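Putative cell adhesion protein (Parabacteroides distasonis, PDB 3LIU) probably serves as a pilus (fimbrial) subunit of the FimA/Mfa1 family, contributing to cell adhesion in a gut bacterium. Local coordinates at residues A[308-313]-A[332-337]; A[362-367]-A[381-386]; A[202-207]-A[238-243]; A[255-260]-A[373-378]. All coordinates share one frame; numbering follows the deposited sequence.

Contact 1. Residues A[308-313]-A[332-337]; sequences LLIVKG and YYAIPV
L308 reaches P336 with its CD2 methyl, which lies 3.7 Å from P336 CA in a non-hydrogen-bonded pair. L309 forms the first reciprocal pair of backbone bonds, L309 N to I335 O and I335 N to L309 O, while its CB rests against V337 CG2. I310 lays CG1 on the CB of A334 at 3.7 Å, and its CG2 lies against Y332 CD1. V311 and Y333 exchange a second reciprocal pair of hydrogen bonds, V311 N giving to Y333 O at 2.9 Å, and V311 CG2 packs on Y333 CB; the Y333 hydroxyl bonds G368 O. K312 runs beside Y332 in the same direction: with CG anti to the backbone N (chi1 -163°), the chain lies along one ring face, CG 3.8 Å from the Y332 ring centroid in a CH-pi contact. A bend at chi3 carries NZ to a water that also bonds Y332 OH at 2.7 Å. A leucine in place of Y332 would probably strip the lysine chain of its aromatic floor and leave that water without its phenolic partner. L308, I310 and K312 share one face with Y332, A334 and P336 in an antiparallel beta hairpin of strands 308-319 and 326-336.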
loop_
_atom_site.group_PDB
_atom_site.type_symbol
_atom_site.label_atom_id
_atom_site.label_comp_id
_atom_site.label_asym_id
_atom_site.label_seq_id
_atom_site.Cartn_x
_atom_site.Cartn_y
_atom_site.Cartn_z
ATOM N N LEU A 308 -6.900 -8.567 -6.018
ATOM C CA LEU A 308 -8.197 -9.161 -5.670
ATOM C C LEU A 308 -8.252 -9.357 -4.181
ATOM O O LEU A 308 -7.242 -9.734 -3.559
ATOM C CB LEU A 308 -8.390 -10.552 -6.346
ATOM C CG LEU A 308 -8.166 -10.655 -7.857
ATOM C CD1 LEU A 308 -8.338 -12.081 -8.381
ATOM C CD2 LEU A 308 -9.057 -9.704 -8.671
ATOM N N LEU A 309 -9.445 -9.131 -3.628
ATOM C CA LEU A 309 -9.836 -9.673 -2.375
ATOM C C LEU A 309 -10.756 -10.841 -2.638
ATOM O O LEU A 309 -11.787 -10.720 -3.327
ATOM C CB LEU A 309 -10.498 -8.620 -1.457
ATOM C CG LEU A 309 -10.892 -9.205 -0.081
ATOM C CD1 LEU A 309 -10.617 -8.259 1.072
ATOM C CD2 LEU A 309 -12.338 -9.700 -0.049
ATOM N N ILE A 310 -10.378 -11.988 -2.087
ATOM C CA ILE A 310 -11.146 -13.213 -2.259
ATOM C C ILE A 310 -11.562 -13.772 -0.899
ATOM O O ILE A 310 -10.715 -13.901 0.025
ATOM C CB ILE A 310 -10.306 -14.273 -3.029
ATOM C CG1 ILE A 310 -9.754 -13.680 -4.326
ATOM C CG2 ILE A 310 -11.161 -15.584 -3.366
ATOM C CD1 ILE A 310 -8.876 -14.661 -5.171
ATOM N N VAL A 311 -12.864 -14.055 -0.745
ATOM C CA VAL A 311 -13.389 -14.726 0.441
ATOM C C VAL A 311 -13.814 -16.164 0.147
ATOM O O VAL A 311 -14.199 -16.501 -0.986
ATOM C CB VAL A 311 -14.545 -13.945 1.108
ATOM C CG1 VAL A 311 -14.146 -12.429 1.268
ATOM C CG2 VAL A 311 -15.790 -14.078 0.310
ATOM N N LYS A 312 -13.647 -17.005 1.161
ATOM C CA LYS A 312 -14.112 -18.381 1.140
ATOM C C LYS A 312 -15.038 -18.623 2.315
ATOM O O LYS A 312 -14.737 -18.204 3.431
ATOM C CB LYS A 312 -12.952 -19.351 1.246
ATOM C CG LYS A 312 -13.335 -20.791 0.818
ATOM C CD LYS A 312 -12.274 -21.806 1.098
ATOM C CE LYS A 312 -12.132 -22.056 2.569
ATOM N NZ LYS A 312 -11.067 -23.017 2.804
ATOM N N GLY A 313 -16.151 -19.326 2.076
ATOM C CA GLY A 313 -17.059 -19.702 3.168
ATOM C C GLY A 313 -18.123 -20.688 2.723
ATOM O O GLY A 313 -18.112 -21.164 1.588
ATOM N N TYR A 332 -15.833 -19.874 -3.090
ATOM C CA TYR A 332 -15.060 -18.651 -3.266
ATOM C C TYR A 332 -15.809 -17.556 -4.025
ATOM O O TYR A 332 -16.577 -17.807 -4.985
ATOM C CB TYR A 332 -13.757 -18.915 -4.029
ATOM C CG TYR A 332 -12.781 -19.794 -3.351
ATOM C CD1 TYR A 332 -11.837 -19.271 -2.485
ATOM C CD2 TYR A 332 -12.776 -21.177 -3.580
ATOM C CE1 TYR A 332 -10.924 -20.087 -1.866
ATOM C CE2 TYR A 332 -11.872 -22.007 -2.931
ATOM C CZ TYR A 332 -10.937 -21.454 -2.077
ATOM O OH TYR A 332 -10.026 -22.265 -1.403
ATOM N N TYR A 333 -15.511 -16.330 -3.613
ATOM C CA TYR A 333 -16.026 -15.107 -4.215
ATOM C C TYR A 333 -14.861 -14.098 -4.309
ATOM O O TYR A 333 -14.248 -13.722 -3.270
ATOM C CB TYR A 333 -17.139 -14.525 -3.357
ATOM C CG TYR A 333 -18.282 -15.475 -3.070
ATOM C CD1 TYR A 333 -18.212 -16.361 -2.013
ATOM C CD2 TYR A 333 -19.440 -15.479 -3.862
ATOM C CE1 TYR A 333 -19.264 -17.235 -1.714
ATOM C CE2 TYR A 333 -20.486 -16.348 -3.599
ATOM C CZ TYR A 333 -20.393 -17.219 -2.489
ATOM O OH TYR A 333 -21.409 -18.082 -2.191
ATOM N N ALA A 334 -14.524 -13.708 -5.538
ATOM C CA ALA A 334 -13.407 -12.811 -5.807
ATOM C C ALA A 334 -13.865 -11.440 -6.281
ATOM O O ALA A 334 -14.775 -11.360 -7.107
ATOM C CB ALA A 334 -12.482 -13.449 -6.861
ATOM N N ILE A 335 -13.165 -10.404 -5.831
ATOM C CA ILE A 335 -13.469 -8.991 -6.066
ATOM C C ILE A 335 -12.235 -8.247 -6.527
ATOM O O ILE A 335 -11.247 -8.198 -5.800
ATOM C CB ILE A 335 -13.886 -8.346 -4.690
ATOM C CG1 ILE A 335 -15.227 -8.914 -4.255
ATOM C CG2 ILE A 335 -13.937 -6.848 -4.698
ATOM C CD1 ILE A 335 -16.168 -9.134 -5.379
ATOM N N PRO A 336 -12.291 -7.604 -7.699
ATOM C CA PRO A 336 -11.200 -6.705 -8.038
ATOM C C PRO A 336 -11.291 -5.405 -7.253
ATOM O O PRO A 336 -12.240 -4.642 -7.436
ATOM C CB PRO A 336 -11.368 -6.479 -9.543
ATOM C CG PRO A 336 -12.721 -7.024 -9.890
ATOM C CD PRO A 336 -13.384 -7.554 -8.678
ATOM N N VAL A 337 -10.287 -5.142 -6.415
ATOM C CA VAL A 337 -10.335 -4.025 -5.456
ATOM C C VAL A 337 -10.220 -2.678 -6.178
ATOM O O VAL A 337 -9.197 -2.319 -6.766
ATOM C CB VAL A 337 -9.278 -4.177 -4.349
ATOM C CG1 VAL A 337 -9.352 -3.000 -3.312
ATOM C CG2 VAL A 337 -9.499 -5.499 -3.604
HETATM O O HOH W 1 -8.709 -21.942 0.901
#

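Contact 2. Residues A[362-367]-A[381-386]; sequences ISLTII and TNVSAS
L364 and A385 meet as a non-hydrogen-bonded pair where strands 358-366 and 383-391 run antiparallel, neighbours in a beta-sheet of this fimbrillin-family protein. The leucine can be followed outward. Its CB lies 4.1 Å from V383 CG2, at the next non-hydrogen-bonded position. CG stands anti to the carbonyl carbon (chi1 -61°), and from this branch point the two methyls part. CD2 lies 3.5 Å from A385 CB and 4.0 Å from V383 CG2, so this one methyl touches two residues of the partner strand, while CD1 packs on V311 of strand 308-319. The same face also meets the hairpin strand 326-336, where L364 and V383 touch I335 and I366 and V383 touch Y333, making this the inward face of the pair.

The backbone holds the register with nearly straight bonds: T365 and S384 exchange two, T365 N giving to S384 O at 174°, and S363 and S386 do the same. S363, T365, S384 and S386 carry their side chains on the other face, which is thus lined by hydroxyls. Past the end of the regular strand, I367 N still reaches N382 O at 2.8 Å, although the donor stands above the carbonyl plane. N382 ND2 bonds P369 O. At the other end, one water lies 2.6 Å from S363 OG and makes a weak, long bond to S386 O.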
loop_
_atom_site.group_PDB
_atom_site.type_symbol
_atom_site.label_atom_id
_atom_site.label_comp_id
_atom_site.label_asym_id
_atom_site.label_seq_id
_atom_site.Cartn_x
_atom_site.Cartn_y
_atom_site.Cartn_z
ATOM N N ILE A 362 -14.301 -3.087 2.179
ATOM C CA ILE A 362 -15.099 -3.876 1.217
ATOM C C ILE A 362 -16.257 -4.586 1.945
ATOM O O ILE A 362 -16.042 -5.287 2.930
ATOM C CB ILE A 362 -14.194 -4.910 0.482
ATOM C CG1 ILE A 362 -13.056 -4.155 -0.243
ATOM C CG2 ILE A 362 -15.020 -5.798 -0.467
ATOM C CD1 ILE A 362 -12.074 -4.986 -0.944
ATOM N N SER A 363 -17.478 -4.348 1.489
ATOM C CA SER A 363 -18.657 -5.023 2.009
ATOM C C SER A 363 -19.260 -5.862 0.906
ATOM O O SER A 363 -19.620 -5.340 -0.158
ATOM C CB SER A 363 -19.692 -3.996 2.491
ATOM O OG SER A 363 -19.117 -3.199 3.504
ATOM N N LEU A 364 -19.377 -7.158 1.166
ATOM C CA LEU A 364 -19.896 -8.095 0.186
ATOM C C LEU A 364 -21.337 -8.492 0.442
ATOM O O LEU A 364 -21.744 -8.676 1.593
ATOM C CB LEU A 364 -19.014 -9.343 0.173
ATOM C CG LEU A 364 -17.567 -9.098 -0.210
ATOM C CD1 LEU A 364 -16.823 -10.478 -0.344
ATOM C CD2 LEU A 364 -17.498 -8.266 -1.481
ATOM N N THR A 365 -22.119 -8.596 -0.628
ATOM C CA THR A 365 -23.465 -9.152 -0.540
ATOM C C THR A 365 -23.415 -10.427 -1.364
ATOM O O THR A 365 -23.249 -10.373 -2.587
ATOM C CB THR A 365 -24.551 -8.216 -1.101
ATOM O OG1 THR A 365 -24.575 -7.006 -0.338
ATOM C CG2 THR A 365 -25.965 -8.875 -1.046
ATOM N N ILE A 366 -23.523 -11.571 -0.697
ATOM C CA ILE A 366 -23.473 -12.857 -1.380
ATOM C C ILE A 366 -24.882 -13.285 -1.748
ATOM O O ILE A 366 -25.756 -13.347 -0.886
ATOM C CB ILE A 366 -22.763 -13.884 -0.479
ATOM C CG1 ILE A 366 -21.284 -13.473 -0.371
ATOM C CG2 ILE A 366 -22.943 -15.318 -1.030
ATOM C CD1 ILE A 366 -20.659 -13.948 0.798
ATOM N N ILE A 367 -25.120 -13.562 -3.027
ATOM C CA ILE A 367 -26.476 -13.820 -3.528
ATOM C C ILE A 367 -26.662 -15.193 -4.198
ATOM O O ILE A 367 -27.665 -15.446 -4.856
ATOM C CB ILE A 367 -26.947 -12.679 -4.488
ATOM C CG1 ILE A 367 -26.130 -12.671 -5.782
ATOM C CG2 ILE A 367 -26.856 -11.295 -3.753
ATOM C CD1 ILE A 367 -26.822 -11.899 -6.915
ATOM N N THR A 381 -20.787 -15.020 -10.709
ATOM C CA THR A 381 -19.970 -14.601 -9.570
ATOM C C THR A 381 -20.771 -14.739 -8.252
ATOM O O THR A 381 -20.234 -15.152 -7.233
ATOM C CB THR A 381 -19.498 -13.139 -9.741
ATOM O OG1 THR A 381 -20.646 -12.290 -9.815
ATOM C CG2 THR A 381 -18.647 -12.941 -11.033
ATOM N N ASN A 382 -22.055 -14.409 -8.308
ATOM C CA ASN A 382 -22.981 -14.453 -7.143
ATOM C C ASN A 382 -22.553 -13.596 -5.952
ATOM O O ASN A 382 -22.902 -13.881 -4.788
ATOM C CB ASN A 382 -23.251 -15.903 -6.714
ATOM C CG ASN A 382 -24.179 -16.612 -7.670
ATOM O OD1 ASN A 382 -25.005 -15.973 -8.306
ATOM N ND2 ASN A 382 -24.056 -17.922 -7.771
ATOM N N VAL A 383 -21.850 -12.510 -6.259
ATOM C CA VAL A 383 -21.403 -11.568 -5.254
ATOM C C VAL A 383 -21.509 -10.157 -5.807
ATOM O O VAL A 383 -21.283 -9.919 -6.970
ATOM C CB VAL A 383 -19.978 -11.875 -4.751
ATOM C CG1 VAL A 383 -18.937 -11.808 -5.880
ATOM C CG2 VAL A 383 -19.614 -10.950 -3.580
ATOM N N SER A 384 -21.944 -9.250 -4.956
ATOM C CA SER A 384 -21.988 -7.826 -5.246
ATOM C C SER A 384 -21.104 -7.155 -4.179
ATOM O O SER A 384 -21.126 -7.570 -2.996
ATOM C CB SER A 384 -23.435 -7.354 -5.152
ATOM O OG SER A 384 -23.495 -5.960 -5.117
ATOM N N ALA A 385 -20.268 -6.207 -4.598
ATOM C CA ALA A 385 -19.346 -5.547 -3.694
ATOM C C ALA A 385 -19.514 -4.036 -3.696
ATOM O O ALA A 385 -19.709 -3.441 -4.720
ATOM C CB ALA A 385 -17.894 -5.895 -4.057
ATOM N N SER A 386 -19.416 -3.463 -2.510
ATOM C CA SER A 386 -19.383 -2.063 -2.256
ATOM C C SER A 386 -18.051 -1.777 -1.548
ATOM O O SER A 386 -17.790 -2.317 -0.451
ATOM C CB SER A 386 -20.526 -1.740 -1.310
ATOM O OG SER A 386 -20.475 -0.402 -0.894
HETATM O O HOH W 2 -17.710 -1.084 2.774
#

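Contact 3. Residues A[202-207]-A[238-243]; sequences EVFIAS and YKVGLL
A short strand, 238-240, runs antiparallel to the long strand 193-213 of a mixed sheet, and the chain leaves it as an irregular segment that folds back over F204. One backbone bond joins the two segments, G241 N to I205 O at 3.0 Å, with the donor nearly along the C=O axis. V240 flanks this bond: its CG2, anti to the backbone N, sits 3.7 Å from A206 CA and 3.8 Å from A206 CB, and also comes near the edge of the F204 ring.

The phenylalanine takes the position between backbone N and carbonyl carbon (chi1 77°), which brings its ring beneath the segment that follows the strand. L242 crosses it at about a right angle and sets CD1 over one face, 3.9 Å from the F204 ring centroid, as a CH-pi contact offset toward the rim. The same methyl touches E202 OE2 at 3.9 Å, the glutamate approaching from the opposite direction. An alanine at F204 is likely to leave L242 CD1 without its aromatic support and open a gap beside V240.

At the far end, Y238 CD1 lies 3.8 Å from S207 O; the phenol bonds E291 O, while S207 OG bonds Q261 NE2. Strand 308-319 pairs with this same part of 193-213, and the contact is an antiparallel strand pairing within that mixed sheet, continued past V240 by a loop whose L242 packs on F204.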
loop_
_atom_site.group_PDB
_atom_site.type_symbol
_atom_site.label_atom_id
_atom_site.label_comp_id
_atom_site.label_asym_id
_atom_site.label_seq_id
_atom_site.Cartn_x
_atom_site.Cartn_y
_atom_site.Cartn_z
ATOM N N GLU A 202 -12.335 -17.832 5.375
ATOM C CA GLU A 202 -11.013 -17.291 5.017
ATOM C C GLU A 202 -11.155 -16.026 4.155
ATOM O O GLU A 202 -12.105 -15.878 3.379
ATOM C CB GLU A 202 -10.196 -18.364 4.252
ATOM C CG GLU A 202 -8.747 -17.973 3.877
ATOM C CD GLU A 202 -7.717 -18.373 4.933
ATOM O OE1 GLU A 202 -8.111 -18.968 5.952
ATOM O OE2 GLU A 202 -6.505 -18.107 4.752
ATOM N N VAL A 203 -10.193 -15.119 4.295
ATOM C CA VAL A 203 -10.052 -13.981 3.420
ATOM C C VAL A 203 -8.614 -13.940 2.922
ATOM O O VAL A 203 -7.675 -14.194 3.696
ATOM C CB VAL A 203 -10.389 -12.672 4.167
ATOM C CG1 VAL A 203 -10.368 -11.487 3.209
ATOM C CG2 VAL A 203 -11.777 -12.777 4.861
ATOM N N PHE A 204 -8.406 -13.684 1.638
ATOM C CA PHE A 204 -7.035 -13.512 1.145
ATOM C C PHE A 204 -6.927 -12.568 -0.037
ATOM O O PHE A 204 -7.934 -12.221 -0.669
ATOM C CB PHE A 204 -6.321 -14.877 0.893
ATOM C CG PHE A 204 -6.730 -15.604 -0.384
ATOM C CD1 PHE A 204 -7.915 -16.286 -0.457
ATOM C CD2 PHE A 204 -5.889 -15.618 -1.488
ATOM C CE1 PHE A 204 -8.287 -16.977 -1.606
ATOM C CE2 PHE A 204 -6.239 -16.303 -2.658
ATOM C CZ PHE A 204 -7.435 -17.005 -2.709
ATOM N N ILE A 205 -5.692 -12.139 -0.300
ATOM C CA ILE A 205 -5.418 -11.199 -1.363
ATOM C C ILE A 205 -4.595 -11.873 -2.451
ATOM O O ILE A 205 -3.699 -12.668 -2.129
ATOM C CB ILE A 205 -4.607 -9.984 -0.833
ATOM C CG1 ILE A 205 -5.342 -9.296 0.309
ATOM C CG2 ILE A 205 -4.259 -8.995 -2.001
ATOM C CD1 ILE A 205 -6.751 -8.793 0.013
ATOM N N ALA A 206 -4.901 -11.581 -3.716
ATOM C CA ALA A 206 -4.130 -12.130 -4.868
ATOM C C ALA A 206 -3.685 -10.970 -5.751
ATOM O O ALA A 206 -4.327 -9.934 -5.771
ATOM C CB ALA A 206 -4.983 -13.139 -5.679
ATOM N N SER A 207 -2.605 -11.137 -6.509
ATOM C CA SER A 207 -2.070 -10.061 -7.334
ATOM C C SER A 207 -1.818 -8.748 -6.606
ATOM O O SER A 207 -2.091 -7.678 -7.138
ATOM C CB SER A 207 -2.944 -9.800 -8.577
ATOM O OG SER A 207 -3.035 -10.984 -9.353
ATOM N N TYR A 238 4.358 -10.211 -8.107
ATOM C CA TYR A 238 3.033 -10.248 -7.527
ATOM C C TYR A 238 3.040 -11.185 -6.310
ATOM O O TYR A 238 3.659 -12.241 -6.344
ATOM C CB TYR A 238 1.973 -10.751 -8.539
ATOM C CG TYR A 238 1.557 -9.761 -9.604
ATOM C CD1 TYR A 238 0.875 -8.599 -9.261
ATOM C CD2 TYR A 238 1.775 -10.010 -10.962
ATOM C CE1 TYR A 238 0.455 -7.722 -10.206
ATOM C CE2 TYR A 238 1.358 -9.116 -11.921
ATOM C CZ TYR A 238 0.685 -7.959 -11.515
ATOM O OH TYR A 238 0.252 -7.029 -12.405
ATOM N N LYS A 239 2.304 -10.814 -5.258
ATOM C CA LYS A 239 2.229 -11.594 -4.049
ATOM C C LYS A 239 0.806 -12.053 -3.769
ATOM O O LYS A 239 -0.144 -11.388 -4.100
ATOM C CB LYS A 239 2.779 -10.802 -2.844
ATOM C CG LYS A 239 4.134 -10.141 -3.034
ATOM C CD LYS A 239 5.262 -11.109 -3.452
ATOM C CE LYS A 239 6.533 -10.371 -3.842
ATOM N NZ LYS A 239 7.629 -11.295 -4.284
ATOM N N VAL A 240 0.683 -13.225 -3.161
ATOM C CA VAL A 240 -0.581 -13.890 -3.013
ATOM C C VAL A 240 -0.580 -14.634 -1.678
ATOM O O VAL A 240 0.448 -15.212 -1.260
ATOM C CB VAL A 240 -0.908 -14.857 -4.196
ATOM C CG1 VAL A 240 0.072 -16.084 -4.269
ATOM C CG2 VAL A 240 -2.335 -15.317 -4.109
ATOM N N GLY A 241 -1.738 -14.653 -1.026
ATOM C CA GLY A 241 -1.836 -15.175 0.348
ATOM C C GLY A 241 -1.824 -16.691 0.500
ATOM O O GLY A 241 -1.405 -17.231 1.549
ATOM N N LEU A 242 -2.282 -17.370 -0.546
ATOM C CA LEU A 242 -2.347 -18.823 -0.592
ATOM C C LEU A 242 -1.904 -19.352 -1.954
ATOM O O LEU A 242 -2.047 -18.658 -2.974
ATOM C CB LEU A 242 -3.806 -19.279 -0.352
ATOM C CG LEU A 242 -4.396 -18.927 1.008
ATOM C CD1 LEU A 242 -5.944 -19.028 0.968
ATOM C CD2 LEU A 242 -3.749 -19.775 2.088
ATOM N N LEU A 243 -1.392 -20.587 -1.961
ATOM C CA LEU A 243 -1.076 -21.311 -3.178
ATOM C C LEU A 243 -2.069 -22.480 -3.350
ATOM O O LEU A 243 -2.595 -23.012 -2.391
ATOM C CB LEU A 243 0.358 -21.824 -3.168
ATOM C CG LEU A 243 1.467 -20.792 -2.988
ATOM C CD1 LEU A 243 2.884 -21.479 -2.799
ATOM C CD2 LEU A 243 1.457 -19.871 -4.173
#

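Contact 4. Residues A[255-260]-A[373-378]; sequences SYKKGL and IPYDPM
K257 and Y375 overlap along most of the lysine chain. The lysine crosses the tyrosine obliquely over one ring face, CB 3.7 Å from the Y375 ring centroid in a CH-pi contact, and a bend at chi2 (-83°) keeps CG, CD and CE against the ring as far as the hydroxyl. The opposite face of this ring is covered by P374 CG, so the aromatic group is sandwiched between aliphatic carbons. Beside it, Y256 N bonds Y375 O at 2.9 Å. The Y256 ring packs at a slant against P377, with CZ 3.5 Å from P377 CD, and D376 CA lies over one of its faces.

A tight polar junction completes this first shell. D376 OD1 accepts two bonds from S255, one from OG at 2.6 Å, nearly in line with its C-O bond, and one from S255 N at 2.8 Å, which arrives from above the carboxylate plane. The paired donors probably favour the charged carboxylate and fix its rotation.

Further out, the ends of the groups are anchored. K257 NZ gives to G259 O at 2.9 Å and also bonds D252 O. Y375 OH donates to a water at 2.7 Å that lies in the ring plane, and the lysine reaches the same water only weakly. Y303 stacks on Y256. The two loops, one between strands 238-240 and 262-263 and the other between 358-366 and 383-391, lie over the sheet: P374 and Y375 rest on F204 of strand 193-213, while Y256 touches A334 and P374 touches Y332 on strand 326-336.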
loop_
_atom_site.group_PDB
_atom_site.type_symbol
_atom_site.label_atom_id
_atom_site.label_comp_id
_atom_site.label_asym_id
_atom_site.label_seq_id
_atom_site.Cartn_x
_atom_site.Cartn_y
_atom_site.Cartn_z
ATOM N N SER A 255 -8.912 -17.446 -15.162
ATOM C CA SER A 255 -9.251 -16.167 -15.853
ATOM C C SER A 255 -9.057 -14.926 -14.940
ATOM O O SER A 255 -8.783 -13.825 -15.412
ATOM C CB SER A 255 -10.681 -16.208 -16.420
ATOM O OG SER A 255 -11.642 -16.243 -15.376
ATOM N N TYR A 256 -9.125 -15.126 -13.634
ATOM C CA TYR A 256 -9.021 -14.043 -12.696
ATOM C C TYR A 256 -7.587 -13.689 -12.228
ATOM O O TYR A 256 -7.372 -12.629 -11.649
ATOM C CB TYR A 256 -9.871 -14.377 -11.482
ATOM C CG TYR A 256 -11.388 -14.337 -11.662
ATOM C CD1 TYR A 256 -11.983 -13.802 -12.791
ATOM C CD2 TYR A 256 -12.225 -14.772 -10.631
ATOM C CE1 TYR A 256 -13.366 -13.711 -12.898
ATOM C CE2 TYR A 256 -13.619 -14.698 -10.739
ATOM C CZ TYR A 256 -14.175 -14.152 -11.855
ATOM O OH TYR A 256 -15.541 -14.053 -11.976
ATOM N N LYS A 257 -6.618 -14.576 -12.457
ATOM C CA LYS A 257 -5.324 -14.483 -11.793
ATOM C C LYS A 257 -4.339 -15.294 -12.605
ATOM O O LYS A 257 -4.509 -16.533 -12.741
ATOM C CB LYS A 257 -5.440 -15.033 -10.361
ATOM C CG LYS A 257 -4.196 -15.037 -9.507
ATOM C CD LYS A 257 -3.278 -16.211 -9.729
ATOM C CE LYS A 257 -2.275 -16.369 -8.592
ATOM N NZ LYS A 257 -1.388 -17.597 -8.789
ATOM N N LYS A 258 -3.336 -14.610 -13.170
ATOM C CA LYS A 258 -2.326 -15.249 -13.994
ATOM C C LYS A 258 -1.004 -15.346 -13.271
ATOM O O LYS A 258 -0.680 -14.512 -12.417
ATOM C CB LYS A 258 -2.137 -14.508 -15.331
ATOM C CG LYS A 258 -3.363 -14.486 -16.218
ATOM C CD LYS A 258 -3.868 -15.923 -16.530
ATOM C CE LYS A 258 -5.013 -15.973 -17.479
ATOM N NZ LYS A 258 -5.416 -17.409 -17.740
ATOM N N GLY A 259 -0.251 -16.385 -13.630
ATOM C CA GLY A 259 1.114 -16.585 -13.188
ATOM C C GLY A 259 1.330 -17.288 -11.852
ATOM O O GLY A 259 0.462 -17.310 -10.957
ATOM N N LEU A 260 2.523 -17.847 -11.706
ATOM C CA LEU A 260 2.972 -18.297 -10.405
ATOM C C LEU A 260 3.431 -17.055 -9.661
ATOM O O LEU A 260 4.456 -16.485 -9.954
ATOM C CB LEU A 260 4.106 -19.322 -10.527
ATOM C CG LEU A 260 4.801 -19.877 -9.273
ATOM C CD1 LEU A 260 3.808 -20.562 -8.334
ATOM C CD2 LEU A 260 5.923 -20.897 -9.663
ATOM N N ILE A 373 -13.448 -23.088 -6.952
ATOM C CA ILE A 373 -12.058 -22.739 -7.213
ATOM C C ILE A 373 -11.887 -21.194 -7.168
ATOM O O ILE A 373 -12.854 -20.430 -7.406
ATOM C CB ILE A 373 -11.534 -23.429 -8.500
ATOM C CG1 ILE A 373 -12.236 -22.886 -9.764
ATOM C CG2 ILE A 373 -11.763 -25.024 -8.426
ATOM C CD1 ILE A 373 -11.705 -23.497 -11.069
ATOM N N PRO A 374 -10.689 -20.730 -6.774
ATOM C CA PRO A 374 -10.541 -19.317 -6.480
ATOM C C PRO A 374 -10.441 -18.397 -7.669
ATOM O O PRO A 374 -10.869 -17.251 -7.580
ATOM C CB PRO A 374 -9.248 -19.267 -5.652
ATOM C CG PRO A 374 -8.467 -20.504 -6.097
ATOM C CD PRO A 374 -9.546 -21.520 -6.263
ATOM N N TYR A 375 -9.894 -18.850 -8.786
ATOM C CA TYR A 375 -9.530 -17.908 -9.846
ATOM C C TYR A 375 -10.355 -18.037 -11.106
ATOM O O TYR A 375 -9.979 -17.522 -12.151
ATOM C CB TYR A 375 -8.059 -18.071 -10.163
ATOM C CG TYR A 375 -7.158 -17.867 -8.957
ATOM C CD1 TYR A 375 -7.396 -16.842 -8.045
ATOM C CD2 TYR A 375 -6.075 -18.696 -8.730
ATOM C CE1 TYR A 375 -6.570 -16.624 -6.966
ATOM C CE2 TYR A 375 -5.236 -18.494 -7.638
ATOM C CZ TYR A 375 -5.479 -17.444 -6.768
ATOM O OH TYR A 375 -4.655 -17.215 -5.700
ATOM N N ASP A 376 -11.473 -18.733 -11.010
ATOM C CA ASP A 376 -12.509 -18.721 -12.074
ATOM C C ASP A 376 -13.884 -18.816 -11.425
ATOM O O ASP A 376 -14.017 -19.404 -10.353
ATOM C CB ASP A 376 -12.363 -19.911 -13.019
ATOM C CG ASP A 376 -11.291 -19.702 -14.063
ATOM O OD1 ASP A 376 -11.365 -18.744 -14.853
ATOM O OD2 ASP A 376 -10.346 -20.492 -14.077
ATOM N N PRO A 377 -14.919 -18.232 -12.058
ATOM C CA PRO A 377 -16.269 -18.369 -11.504
ATOM C C PRO A 377 -16.907 -19.655 -12.029
ATOM O O PRO A 377 -16.404 -20.236 -12.976
ATOM C CB PRO A 377 -16.998 -17.151 -12.089
ATOM C CG PRO A 377 -16.360 -17.007 -13.448
ATOM C CD PRO A 377 -14.895 -17.274 -13.173
HETATM N N MSE A 378 -18.003 -20.074 -11.398
HETATM C CA MSE A 378 -18.853 -21.155 -11.877
HETATM C C MSE A 378 -20.235 -20.561 -12.095
HETATM O O MSE A 378 -20.906 -20.212 -11.128
HETATM C CB MSE A 378 -18.911 -22.297 -10.862
HETATM C CG MSE A 378 -17.738 -23.240 -10.993
HETATM SE SE MSE A 378 -17.692 -24.758 -9.782
HETATM C CE MSE A 378 -15.766 -24.962 -10.165
HETATM O O HOH W 3 -2.298 -18.540 -5.702
#

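How the contacts relate
Contacts 1 and 4 each touch all the others, and their own centres lie about 11 Å apart. The centre of contact 1 lies about 9 Å from that of contact 2, where I335 CG1 packs 3.6 Å from L364 CD2, and about 10 Å from that of contact 3, whose strand 193-213 neighbours 308-319 in the same sheet. Contact 4 covers the opposite face of the hairpin from contact 2, I310 CD1 lying 3.5 Å from Y375 CE1. It also reaches contact 3 through Y375 OH, 3.4 Å from V240 CG2. Contacts 2 and 3 do not touch, their nearest atoms being about 7 Å apart. Along the chain, contacts 2 and 4 cross, and T381 CG2 meets Y256 OH.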